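Alpha-pyrone synthesis polyketide synthase-like Pks18 (Mycobacterium tuberculosis, PDB 1TED) probably extends medium- and long-chain acyl-CoA starters with malonyl-CoA to make tri- and tetraketide alpha-pyrones, as a homodimeric type III polyketide synthase. Local coordinates at residues S287-V292 and V373-G378; E295-W298 and Q303-D306. All blocks are in the same frame, centred on the assembly; numbering follows the deposited sequence.

Contact 1: S287-V292 and V373-G378; sequences SGVAPV and VAFAFG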
loop_
_atom_site.group_PDB
_atom_site.type_symbol
_atom_site.label_atom_id
_atom_site.label_comp_id
_atom_site.label_asym_id
_atom_site.label_seq_id
_atom_site.Cartn_x
_atom_site.Cartn_y
_atom_site.Cartn_z
ATOM N N SER A 287 -18.999 13.194 15.896
ATOM C CA SER A 287 -19.621 14.071 14.922
ATOM C C SER A 287 -19.381 13.641 13.482
ATOM O O SER A 287 -19.996 14.182 12.552
ATOM C CB SER A 287 -19.150 15.514 15.135
ATOM O OG SER A 287 -17.758 15.627 14.945
ATOM N N GLY A 288 -18.513 12.652 13.295
ATOM C CA GLY A 288 -18.229 12.187 11.953
ATOM C C GLY A 288 -19.009 10.956 11.533
ATOM O O GLY A 288 -19.367 10.824 10.363
ATOM N N VAL A 289 -19.288 10.061 12.475
ATOM C CA VAL A 289 -19.997 8.827 12.158
ATOM C C VAL A 289 -21.422 9.011 11.629
ATOM O O VAL A 289 -21.693 8.717 10.466
ATOM C CB VAL A 289 -19.994 7.871 13.380
ATOM C CG1 VAL A 289 -20.775 6.602 13.076
ATOM C CG2 VAL A 289 -18.563 7.513 13.735
ATOM N N ALA A 290 -22.329 9.503 12.461
ATOM C CA ALA A 290 -23.718 9.694 12.042
ATOM C C ALA A 290 -23.948 10.252 10.625
ATOM O O ALA A 290 -24.649 9.646 9.829
ATOM C CB ALA A 290 -24.447 10.560 13.060
ATOM N N PRO A 291 -23.366 11.414 10.293
ATOM C CA PRO A 291 -23.595 11.944 8.945
ATOM C C PRO A 291 -23.167 11.041 7.779
ATOM O O PRO A 291 -23.898 10.911 6.795
ATOM C CB PRO A 291 -22.871 13.292 8.972
ATOM C CG PRO A 291 -21.821 13.108 10.013
ATOM C CD PRO A 291 -22.510 12.317 11.081
ATOM N N VAL A 292 -22.004 10.402 7.890
ATOM C CA VAL A 292 -21.543 9.514 6.825
ATOM C C VAL A 292 -22.408 8.248 6.736
ATOM O O VAL A 292 -22.845 7.857 5.649
ATOM C CB VAL A 292 -20.090 9.072 7.042
ATOM C CG1 VAL A 292 -19.546 8.482 5.765
ATOM C CG2 VAL A 292 -19.256 10.244 7.490
ATOM N N VAL A 373 -23.668 -2.802 9.015
ATOM C CA VAL A 373 -22.754 -1.760 8.600
ATOM C C VAL A 373 -21.493 -1.922 9.436
ATOM O O VAL A 373 -21.556 -2.113 10.657
ATOM C CB VAL A 373 -23.305 -0.342 8.875
ATOM C CG1 VAL A 373 -22.235 0.687 8.516
ATOM C CG2 VAL A 373 -24.614 -0.093 8.083
ATOM N N ALA A 374 -20.349 -1.871 8.772
ATOM C CA ALA A 374 -19.083 -1.977 9.466
ATOM C C ALA A 374 -18.294 -0.723 9.121
ATOM O O ALA A 374 -18.430 -0.175 8.022
ATOM C CB ALA A 374 -18.333 -3.214 9.012
ATOM N N PHE A 375 -17.513 -0.235 10.074
ATOM C CA PHE A 375 -16.681 0.925 9.816
ATOM C C PHE A 375 -15.557 1.014 10.817
ATOM O O PHE A 375 -15.648 0.476 11.914
ATOM C CB PHE A 375 -17.496 2.233 9.790
ATOM C CG PHE A 375 -18.239 2.534 11.065
ATOM C CD1 PHE A 375 -17.573 3.003 12.183
ATOM C CD2 PHE A 375 -19.616 2.369 11.129
ATOM C CE1 PHE A 375 -18.267 3.305 13.346
ATOM C CE2 PHE A 375 -20.314 2.667 12.289
ATOM C CZ PHE A 375 -19.640 3.136 13.398
ATOM N N ALA A 376 -14.485 1.679 10.403
ATOM C CA ALA A 376 -13.309 1.871 11.230
ATOM C C ALA A 376 -12.748 3.239 10.881
ATOM O O ALA A 376 -13.261 3.915 9.976
ATOM C CB ALA A 376 -12.290 0.784 10.951
ATOM N N PHE A 377 -11.690 3.636 11.584
ATOM C CA PHE A 377 -11.091 4.948 11.373
ATOM C C PHE A 377 -9.628 4.909 10.962
ATOM O O PHE A 377 -8.792 4.313 11.639
ATOM C CB PHE A 377 -11.273 5.782 12.642
ATOM C CG PHE A 377 -12.701 5.871 13.086
ATOM C CD1 PHE A 377 -13.593 6.703 12.430
ATOM C CD2 PHE A 377 -13.178 5.047 14.105
ATOM C CE1 PHE A 377 -14.947 6.716 12.771
ATOM C CE2 PHE A 377 -14.532 5.045 14.459
ATOM C CZ PHE A 377 -15.419 5.881 13.790
ATOM N N GLY A 378 -9.333 5.548 9.834
ATOM C CA GLY A 378 -7.972 5.596 9.331
ATOM C C GLY A 378 -7.354 6.971 9.506
ATOM O O GLY A 378 -8.067 7.942 9.787
#

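Contact 2: E295-W298 and Q303-D306; sequences EMLW and QISD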
loop_
_atom_site.group_PDB
_atom_site.type_symbol
_atom_site.label_atom_id
_atom_site.label_comp_id
_atom_site.label_asym_id
_atom_site.label_seq_id
_atom_site.Cartn_x
_atom_site.Cartn_y
_atom_site.Cartn_z
ATOM N N GLU A 295 -25.891 9.128 5.338
ATOM C CA GLU A 295 -25.898 9.437 3.917
ATOM C C GLU A 295 -25.765 8.169 3.077
ATOM O O GLU A 295 -26.484 8.002 2.087
ATOM C CB GLU A 295 -24.773 10.417 3.576
ATOM C CG GLU A 295 -25.032 11.193 2.302
ATOM C CD GLU A 295 -26.215 12.148 2.427
ATOM O OE1 GLU A 295 -27.267 11.747 2.968
ATOM O OE2 GLU A 295 -26.102 13.308 1.973
ATOM N N MET A 296 -24.857 7.278 3.483
ATOM C CA MET A 296 -24.614 6.013 2.781
ATOM C C MET A 296 -25.825 5.086 2.821
ATOM O O MET A 296 -26.181 4.477 1.813
ATOM C CB MET A 296 -23.386 5.305 3.383
ATOM C CG MET A 296 -23.110 3.893 2.853
ATOM S SD MET A 296 -24.231 2.642 3.507
ATOM C CE MET A 296 -23.532 2.360 5.124
ATOM N N LEU A 297 -26.451 4.962 3.985
ATOM C CA LEU A 297 -27.628 4.114 4.104
ATOM C C LEU A 297 -28.739 4.669 3.217
ATOM O O LEU A 297 -29.462 3.905 2.571
ATOM C CB LEU A 297 -28.110 4.047 5.557
ATOM C CG LEU A 297 -27.226 3.250 6.524
ATOM C CD1 LEU A 297 -27.726 3.450 7.942
ATOM C CD2 LEU A 297 -27.240 1.767 6.158
ATOM N N TRP A 298 -28.877 5.997 3.179
ATOM C CA TRP A 298 -29.906 6.610 2.346
ATOM C C TRP A 298 -29.693 6.207 0.887
ATOM O O TRP A 298 -30.654 5.940 0.173
ATOM C CB TRP A 298 -29.879 8.135 2.453
ATOM C CG TRP A 298 -31.046 8.783 1.740
ATOM C CD1 TRP A 298 -32.289 9.039 2.259
ATOM C CD2 TRP A 298 -31.093 9.200 0.368
ATOM N NE1 TRP A 298 -33.098 9.588 1.297
ATOM C CE2 TRP A 298 -32.391 9.696 0.127
ATOM C CE3 TRP A 298 -30.162 9.199 -0.682
ATOM C CZ2 TRP A 298 -32.787 10.192 -1.128
ATOM C CZ3 TRP A 298 -30.553 9.692 -1.925
ATOM C CH2 TRP A 298 -31.856 10.182 -2.136
ATOM N N GLN A 303 -32.158 3.518 6.761
ATOM C CA GLN A 303 -31.935 4.471 7.846
ATOM C C GLN A 303 -31.164 3.659 8.871
ATOM O O GLN A 303 -31.071 2.442 8.748
ATOM C CB GLN A 303 -33.236 4.891 8.520
ATOM C CG GLN A 303 -34.385 5.290 7.638
ATOM C CD GLN A 303 -35.662 5.358 8.454
ATOM O OE1 GLN A 303 -35.655 5.868 9.574
ATOM N NE2 GLN A 303 -36.756 4.841 7.906
ATOM N N ILE A 304 -30.661 4.327 9.900
ATOM C CA ILE A 304 -29.908 3.661 10.955
ATOM C C ILE A 304 -30.728 2.613 11.728
ATOM O O ILE A 304 -30.196 1.579 12.131
ATOM C CB ILE A 304 -29.318 4.708 11.936
ATOM C CG1 ILE A 304 -28.332 5.611 11.184
ATOM C CG2 ILE A 304 -28.615 4.021 13.087
ATOM C CD1 ILE A 304 -27.682 6.694 12.045
ATOM N N SER A 305 -32.021 2.867 11.912
ATOM C CA SER A 305 -32.902 1.947 12.642
ATOM C C SER A 305 -33.186 0.621 11.932
ATOM O O SER A 305 -33.681 -0.320 12.551
ATOM C CB SER A 305 -34.236 2.636 12.949
ATOM O OG SER A 305 -34.915 2.990 11.754
ATOM N N ASP A 306 -32.890 0.544 10.639
ATOM C CA ASP A 306 -33.114 -0.685 9.877
ATOM C C ASP A 306 -32.018 -1.723 10.093
ATOM O O ASP A 306 -32.232 -2.913 9.872
ATOM C CB ASP A 306 -33.142 -0.402 8.372
ATOM C CG ASP A 306 -34.328 0.413 7.945
ATOM O OD1 ASP A 306 -35.458 0.101 8.380
ATOM O OD2 ASP A 306 -34.126 1.354 7.150
#

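Contact 1: S287-V292 and V373-G378
Of residues 373-378, Phe-375 is the first to touch residues 287-292, and it does so at Val-289. The far end of its ring, CZ, lies 3.7 Å from Val-289 CG1. The methyl comes in obliquely, with CE2 next nearest. Phe-375 CG sits between the backbone N and the carbonyl carbon (chi1 59°), which stands the ring up from the strand toward the helix. The Phe-375 side chain also touches Ser-323 of helix 317-327 and Phe-253 of strand 247-256. Its backbone bonds to Ala-311 and His-313 hold it in the sheet.

The arrangement belongs to the thiolase fold. Helix 281-299 packs here on a face of the sheet, and Val-289 is the helix residue that carries the contact.

Two residues on, Phe-377 uses the other methyl of Val-289. CG2 lies at the edge of the ring, in its plane, 3.5 Å from Phe-377 CZ. The two branches of one valine thus serve two rings. The Phe-377 side chain leaves the strand less directly toward the helix, and only its far edge makes the touch. Ala-376, Phe-377 and Gly-378 fall where chalcone synthases begin their GFGPG loop. The Phe-377 side chain is about 6 Å from that of Cys-175, the probable nucleophile.

Contact 2: E295-W298 and Q303-D306
The backbones come closest at Leu-297 and Gln-303, whose CA atoms are 5.7 Å apart where the chain turns back beside the last part of helix 281-299. Leu-297 carries the contact from the helix side. Its CG lies beside the backbone N (chi1 -71°) and the chain then runs extended, which carries CD1 out to the turn. CD1 sits over the flat face of the peptide between Gln-303 and Ile-304. It is 3.6 Å from Gln-303 C and equally far from Ile-304 N. The CB of Gln-303 is directed away from 295-298, and the residue meets Leu-297 through its backbone. Ile-304 adds a side-chain touch: its CG1 is 3.9 Å from Leu-297 CD1. Ile-304 also rests on Ile-329, while Leu-302 and Ile-307 pack against Leu-297 from the same connection.

The turn holds its own shape. Gln-303 N donates to Asp-306 OD2 at 3.0 Å, with an N-H...O angle of 157°. The carboxylate oxygen is met on its anti side, 26° out of plane. Asp-306 N returns a bond to Gln-303 O at 3.2 Å, as expected of the 3-10 turn 304-306. A side-chain bond and a backbone bond thus link Gln-303 and Asp-306.

The contact is made by van der Waals packing of a leucine methyl on a peptide and on one isoleucine carbon. Gln-303 O is already engaged within the turn. The bond from Gln-303 N would probably help keep Asp-306 charged.

In the fold
From the N terminus, the chain passes through the N-terminal half of the thiolase fold and three more strands before helix 281-299. Residues 287-292 of this helix give the first half of contact 1. One turn later, 295-298 begin contact 2, which closes a short loop with 303-306 after four residues. Edge strand 310-312 and a largely helical region follow before strand 370-378 completes contact 1, with 80 residues between its two segments. Contact 2 is therefore nested inside the loop of contact 1. Their centres are 12 Å apart, and they meet where Val-373 CG2 packs 3.7 Å from Leu-297 CD2. Together they tie one helix to the sheet and to its own outgoing turn.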